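Local atomic coordinates of C-C motif chemokine 1 (PDB entry 4OIJ), a protein that acts as a secreted CC chemokine, attracting monocytes but not neutrophils and binding the receptor CCR8. Residues 11-16 and 35-40; 24-29 and 43-48. All blocks are in the same frame, centred on the assembly; numbering follows the deposited sequence. Where two conformers were deposited one is given.

In the fold
Contact 1 and contact 2 take opposite ends of strand 39-44 and lie on opposite sides of the chain's centre, their own centres about 16 Å apart. Each has a buried and a solvent-facing part. In contact 1 the loop after strand 9-11 is held to the turn that enters strand 39-44 by a disulfide, an asparagine amide and an aromatic edge, with no backbone hydrogen bond between the two segments. Contact 2 is sheet pairing between strands 25-30 and 39-44, with aliphatic packing on its inner face and lysine chains on the outer. Leu40 of contact 1 packs on Tyr28 of contact 2, so the two meet along the same sheet.

Contact 1: 11-16 and 35-40; sequences CCFSFA and CSNEGL. With SO4 (sulfate ion), chain L.
Cys11 turns its SG beside the backbone N (chi1 -51°), while Cys35 sets its SG between the backbone N and the carbonyl carbon (chi1 63°), and these rotations bring the sulfurs together in a left-handed disulfide with chi3 of -92°. Further along, the side-chain amide of Asn37 lies against the Cys12 carbonyl. Asn37 ND2 donates a bent hydrogen bond of 2.9 Å to Cys12 O, in the carbonyl plane. A second bond runs from Asn37 ND2 to Ser36 O at 3.0 Å. The two favour this turn of the amide, though Asn37 OD1, another acceptor, also lies 2.9 Å from Cys12 O. Ser36 O is gripped from its other face by Gly39 N, closing a type I' turn. A water accepts from Cys12 N at 2.8 Å. Phe15 meets Asn37 edge-on, its CZ 3.4 Å from ND2, and its CE1 reaches Gly39 CA at 3.5 Å; a side chain on that glycine would probably run into the ring. On the turn's outer side, Glu38 N donates to O2 of a sulfate, probably from the crystallisation liquor, at 2.9 Å. Cys11 also pairs, antiparallel, with a strand of the second subunit. With Cys12 bonded to Cys51, the adjacent cysteines form the CC motif, whose two disulfides tie the N-terminal region to the chemokine fold.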
loop_
_atom_site.group_PDB
_atom_site.type_symbol
_atom_site.label_atom_id
_atom_site.label_comp_id
_atom_site.label_asym_id
_atom_site.label_seq_id
_atom_site.Cartn_x
_atom_site.Cartn_y
_atom_site.Cartn_z
ATOM N N CYS A 11 1.834 -1.132 5.324
ATOM C CA CYS A 11 2.631 -1.277 6.538
ATOM C C CYS A 11 3.891 -0.441 6.497
ATOM O O CYS A 11 4.450 -0.212 5.420
ATOM C CB CYS A 11 2.958 -2.739 6.796
ATOM S SG CYS A 11 1.518 -3.833 6.745
ATOM N N CYS A 12 4.320 0.006 7.665
ATOM C CA CYS A 12 5.521 0.826 7.801
ATOM C C CYS A 12 6.470 0.057 8.630
ATOM O O CYS A 12 6.255 -0.039 9.844
ATOM C CB CYS A 12 5.179 2.154 8.466
ATOM S SG CYS A 12 4.431 3.347 7.350
ATOM N N PHE A 13 7.470 -0.585 7.998
ATOM C CA PHE A 13 8.468 -1.339 8.775
ATOM C C PHE A 13 9.787 -0.532 8.919
ATOM O O PHE A 13 10.687 -0.958 9.630
ATOM C CB PHE A 13 8.688 -2.729 8.193
ATOM C CG PHE A 13 7.419 -3.573 8.147
ATOM C CD1 PHE A 13 6.802 -4.000 9.322
ATOM C CD2 PHE A 13 6.895 -4.003 6.937
ATOM C CE1 PHE A 13 5.666 -4.790 9.280
ATOM C CE2 PHE A 13 5.766 -4.796 6.897
ATOM C CZ PHE A 13 5.153 -5.185 8.067
ATOM N N SER A 14 9.896 0.633 8.241
ATOM C CA SER A 14 11.058 1.519 8.324
ATOM C C SER A 14 10.496 2.924 8.445
ATOM O O SER A 14 9.494 3.220 7.786
ATOM C CB SER A 14 11.915 1.412 7.070
ATOM O OG SER A 14 12.844 2.478 6.986
ATOM N N PHE A 15 11.107 3.782 9.293
ATOM C CA PHE A 15 10.576 5.132 9.518
ATOM C C PHE A 15 11.557 6.265 9.244
ATOM O O PHE A 15 12.791 6.095 9.366
ATOM C CB PHE A 15 10.035 5.306 10.961
ATOM C CG PHE A 15 9.047 4.266 11.419
ATOM C CD1 PHE A 15 7.710 4.346 11.055
ATOM C CD2 PHE A 15 9.448 3.213 12.232
ATOM C CE1 PHE A 15 6.797 3.389 11.492
ATOM C CE2 PHE A 15 8.534 2.249 12.662
ATOM C CZ PHE A 15 7.216 2.338 12.283
ATOM N N ALA A 16 10.971 7.451 8.971
ATOM C CA ALA A 16 11.679 8.714 8.745
ATOM C C ALA A 16 12.438 9.175 10.000
ATOM O O ALA A 16 11.832 9.444 11.038
ATOM C CB ALA A 16 10.697 9.802 8.298
ATOM N N CYS A 35 -0.959 -4.657 10.958
ATOM C CA CYS A 35 0.478 -4.367 11.039
ATOM C C CYS A 35 0.709 -2.952 11.604
ATOM O O CYS A 35 1.697 -2.313 11.226
ATOM C CB CYS A 35 1.098 -4.510 9.646
ATOM S SG CYS A 35 0.451 -3.334 8.417
ATOM N N SER A 36 -0.222 -2.439 12.447
ATOM C CA SER A 36 -0.182 -1.065 12.969
ATOM C C SER A 36 1.199 -0.489 13.304
ATOM O O SER A 36 1.607 0.504 12.687
ATOM C CB SER A 36 -1.184 -0.862 14.097
ATOM O OG SER A 36 -2.300 -0.139 13.602
ATOM N N ASN A 37 1.910 -1.119 14.260
ATOM C CA ASN A 37 3.251 -0.777 14.697
ATOM C C ASN A 37 3.553 0.699 14.984
ATOM O O ASN A 37 4.718 1.110 14.949
ATOM C CB ASN A 37 4.323 -1.540 13.887
ATOM C CG ASN A 37 5.095 -0.851 12.765
ATOM O OD1 ASN A 37 6.195 -1.325 12.424
ATOM N ND2 ASN A 37 4.583 0.260 12.174
ATOM N N GLU A 38 2.514 1.474 15.368
ATOM C CA GLU A 38 2.603 2.895 15.754
ATOM C C GLU A 38 3.118 3.832 14.662
ATOM O O GLU A 38 3.584 4.931 14.953
ATOM C CB GLU A 38 3.405 3.081 17.063
ATOM C CG GLU A 38 2.541 3.365 18.283
ATOM C CD GLU A 38 2.015 4.782 18.446
ATOM O OE1 GLU A 38 2.346 5.652 17.607
ATOM O OE2 GLU A 38 1.306 5.030 19.448
ATOM N N GLY A 39 3.013 3.393 13.416
ATOM C CA GLY A 39 3.436 4.171 12.267
ATOM C C GLY A 39 2.300 4.973 11.689
ATOM O O GLY A 39 1.129 4.626 11.863
ATOM N N LEU A 40 2.663 6.049 10.989
ATOM C CA LEU A 40 1.780 6.982 10.291
ATOM C C LEU A 40 2.360 7.141 8.882
ATOM O O LEU A 40 3.588 7.252 8.745
ATOM C CB LEU A 40 1.924 8.364 10.997
ATOM C CG LEU A 40 0.681 9.193 11.203
ATOM C CD1 LEU A 40 -0.008 8.807 12.499
ATOM C CD2 LEU A 40 1.025 10.652 11.279
HETATM S S SO4 L . -0.936 2.000 16.591
HETATM O O1 SO4 L . -0.783 3.037 17.621
HETATM O O2 SO4 L . 0.061 0.935 16.787
HETATM O O3 SO4 L . -2.281 1.430 16.687
HETATM O O4 SO4 L . -0.780 2.607 15.259
HETATM O O HOH W 1 2.918 -0.451 10.016
#

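Contact 2: 24-29 and 43-48; sequences AILCYR and KLKRGK
Leu26 and Cys27 lie together opposite Lys43 in a classic beta bulge, where strands 25-30 and 39-44 pair as an antiparallel hairpin of the three-stranded chemokine sheet. Leu26 N donates to Lys43 O at 2.8 Å, and Lys43 N returns a nearly straight bond of 2.7 Å to Cys27 O, so one residue of the second strand spans two of the first.

The tight part is the inner face. Ile25 CG1 meets Leu44 CD2 at 3.7 Å, the two side chains crossing at a slant, and Ile25 CG2 presses against Lys43 O at 3.3 Å. His62 of helix 57-64 and Leu66 of the following loop cover Ile25, while Ile20 and Ala50 pack on Leu44.

Cys27 and Lys43 share the outer face, and Leu26, the other bulge residue, leans across toward the partner strand beside them. With chi1 at -176°, Lys43 extends its methylenes alongside both, CD 3.6 Å from Cys27 SG, a sulfur bonded to Cys69. Replacing Lys43 by alanine takes away the aliphatic chain beside both, and is likely to leave the Cys27 sulfur and the Leu26 CD1 methyl without that cover.

Toward the type I' turn of 45-48 the pairing slackens: Lys45 N makes only a weak bond to Ala24 O. Exposed Lys45 instead bends its chain over this end of the strand, CD touching Leu26 CD2 at 3.8 Å, and its NZ bonds to Arg23 O. Leu26 CD1 in turn closes over Leu44 O at 3.4 Å, a carbonyl oxygen buried here with no hydrogen-bonding partner in the model.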
loop_
_atom_site.group_PDB
_atom_site.type_symbol
_atom_site.label_atom_id
_atom_site.label_comp_id
_atom_site.label_asym_id
_atom_site.label_seq_id
_atom_site.Cartn_x
_atom_site.Cartn_y
_atom_site.Cartn_z
ATOM N N ALA A 24 5.758 20.270 2.996
ATOM C CA ALA A 24 6.072 19.219 2.023
ATOM C C ALA A 24 5.014 18.115 1.954
ATOM O O ALA A 24 5.022 17.334 0.997
ATOM C CB ALA A 24 7.427 18.600 2.358
ATOM N N ILE A 25 4.132 18.025 2.977
ATOM C CA ILE A 25 3.124 16.959 3.136
ATOM C C ILE A 25 1.748 17.421 2.684
ATOM O O ILE A 25 1.319 18.511 3.054
ATOM C CB ILE A 25 3.074 16.457 4.616
ATOM C CG1 ILE A 25 4.484 16.134 5.187
ATOM C CG2 ILE A 25 2.129 15.265 4.777
ATOM C CD1 ILE A 25 4.618 16.172 6.743
ATOM N N LEU A 26 1.020 16.539 1.968
ATOM C CA LEU A 26 -0.339 16.801 1.506
ATOM C C LEU A 26 -1.353 16.375 2.554
ATOM O O LEU A 26 -2.263 17.134 2.866
ATOM C CB LEU A 26 -0.626 16.018 0.215
ATOM C CG LEU A 26 0.020 16.487 -1.076
ATOM C CD1 LEU A 26 -0.166 15.447 -2.147
ATOM C CD2 LEU A 26 -0.592 17.801 -1.560
ATOM N N CYS A 27 -1.188 15.139 3.097
ATOM C CA CYS A 27 -2.132 14.485 3.996
ATOM C C CYS A 27 -1.495 13.250 4.633
ATOM O O CYS A 27 -0.393 12.857 4.252
ATOM C CB CYS A 27 -3.397 14.108 3.210
ATOM S SG CYS A 27 -3.087 13.127 1.703
ATOM N N TYR A 28 -2.200 12.619 5.581
ATOM C CA TYR A 28 -1.721 11.394 6.209
ATOM C C TYR A 28 -2.740 10.240 6.153
ATOM O O TYR A 28 -3.948 10.476 6.111
ATOM C CB TYR A 28 -1.267 11.642 7.670
ATOM C CG TYR A 28 -2.407 11.743 8.658
ATOM C CD1 TYR A 28 -2.888 10.613 9.317
ATOM C CD2 TYR A 28 -3.048 12.956 8.892
ATOM C CE1 TYR A 28 -3.948 10.695 10.216
ATOM C CE2 TYR A 28 -4.090 13.057 9.811
ATOM C CZ TYR A 28 -4.543 11.921 10.465
ATOM O OH TYR A 28 -5.601 11.998 11.341
ATOM N N ARG A 29 -2.225 9.011 6.162
ATOM C CA ARG A 29 -2.995 7.762 6.180
ATOM C C ARG A 29 -2.518 6.965 7.389
ATOM O O ARG A 29 -1.331 7.050 7.747
ATOM C CB ARG A 29 -2.715 6.908 4.925
ATOM C CG ARG A 29 -3.375 7.377 3.633
ATOM C CD ARG A 29 -3.350 6.284 2.567
ATOM N NE ARG A 29 -3.552 6.816 1.215
ATOM C CZ ARG A 29 -4.736 6.978 0.629
ATOM N NH1 ARG A 29 -5.853 6.659 1.272
ATOM N NH2 ARG A 29 -4.811 7.470 -0.598
ATOM N N LYS A 43 1.623 11.553 3.034
ATOM C CA LYS A 43 1.625 11.624 1.572
ATOM C C LYS A 43 2.341 12.891 1.233
ATOM O O LYS A 43 1.986 13.940 1.755
ATOM C CB LYS A 43 0.196 11.645 1.002
ATOM C CG LYS A 43 0.155 11.609 -0.530
ATOM C CD LYS A 43 -1.238 11.831 -1.128
ATOM C CE LYS A 43 -1.266 11.411 -2.579
ATOM N NZ LYS A 43 -0.381 12.255 -3.427
ATOM N N LEU A 44 3.405 12.795 0.447
ATOM C CA LEU A 44 4.186 13.968 0.063
ATOM C C LEU A 44 3.770 14.422 -1.351
ATOM O O LEU A 44 2.826 13.873 -1.935
ATOM C CB LEU A 44 5.705 13.678 0.156
ATOM C CG LEU A 44 6.264 13.145 1.507
ATOM C CD1 LEU A 44 7.700 12.682 1.370
ATOM C CD2 LEU A 44 6.187 14.184 2.598
ATOM N N LYS A 45 4.437 15.446 -1.886
ATOM C CA LYS A 45 4.119 15.971 -3.217
ATOM C C LYS A 45 4.491 14.974 -4.325
ATOM O O LYS A 45 5.226 14.007 -4.070
ATOM C CB LYS A 45 4.762 17.346 -3.424
ATOM C CG LYS A 45 4.515 18.325 -2.266
ATOM C CD LYS A 45 3.039 18.688 -2.050
ATOM C CE LYS A 45 2.777 19.328 -0.705
ATOM N NZ LYS A 45 3.074 20.789 -0.702
ATOM N N ARG A 46 3.902 15.161 -5.523
ATOM C CA ARG A 46 4.097 14.328 -6.714
ATOM C C ARG A 46 4.081 12.806 -6.415
ATOM O O ARG A 46 4.976 12.064 -6.836
ATOM C CB ARG A 46 5.341 14.793 -7.497
ATOM C CG ARG A 46 5.072 15.935 -8.489
ATOM C CD ARG A 46 4.903 17.304 -7.869
ATOM N NE ARG A 46 4.890 18.350 -8.896
ATOM C CZ ARG A 46 4.525 19.612 -8.690
ATOM N NH1 ARG A 46 4.118 20.005 -7.489
ATOM N NH2 ARG A 46 4.556 20.488 -9.684
ATOM N N GLY A 47 3.072 12.386 -5.648
ATOM C CA GLY A 47 2.835 10.995 -5.274
ATOM C C GLY A 47 3.868 10.310 -4.396
ATOM O O GLY A 47 3.815 9.086 -4.247
ATOM N N LYS A 48 4.822 11.082 -3.809
ATOM C CA LYS A 48 5.868 10.525 -2.930
ATOM C C LYS A 48 5.308 10.178 -1.526
ATOM O O LYS A 48 4.189 10.604 -1.198
ATOM C CB LYS A 48 7.071 11.461 -2.838
ATOM C CG LYS A 48 7.813 11.681 -4.159
ATOM C CD LYS A 48 9.338 11.802 -4.005
ATOM C CE LYS A 48 9.822 13.021 -3.239
ATOM N NZ LYS A 48 11.300 13.018 -3.057
#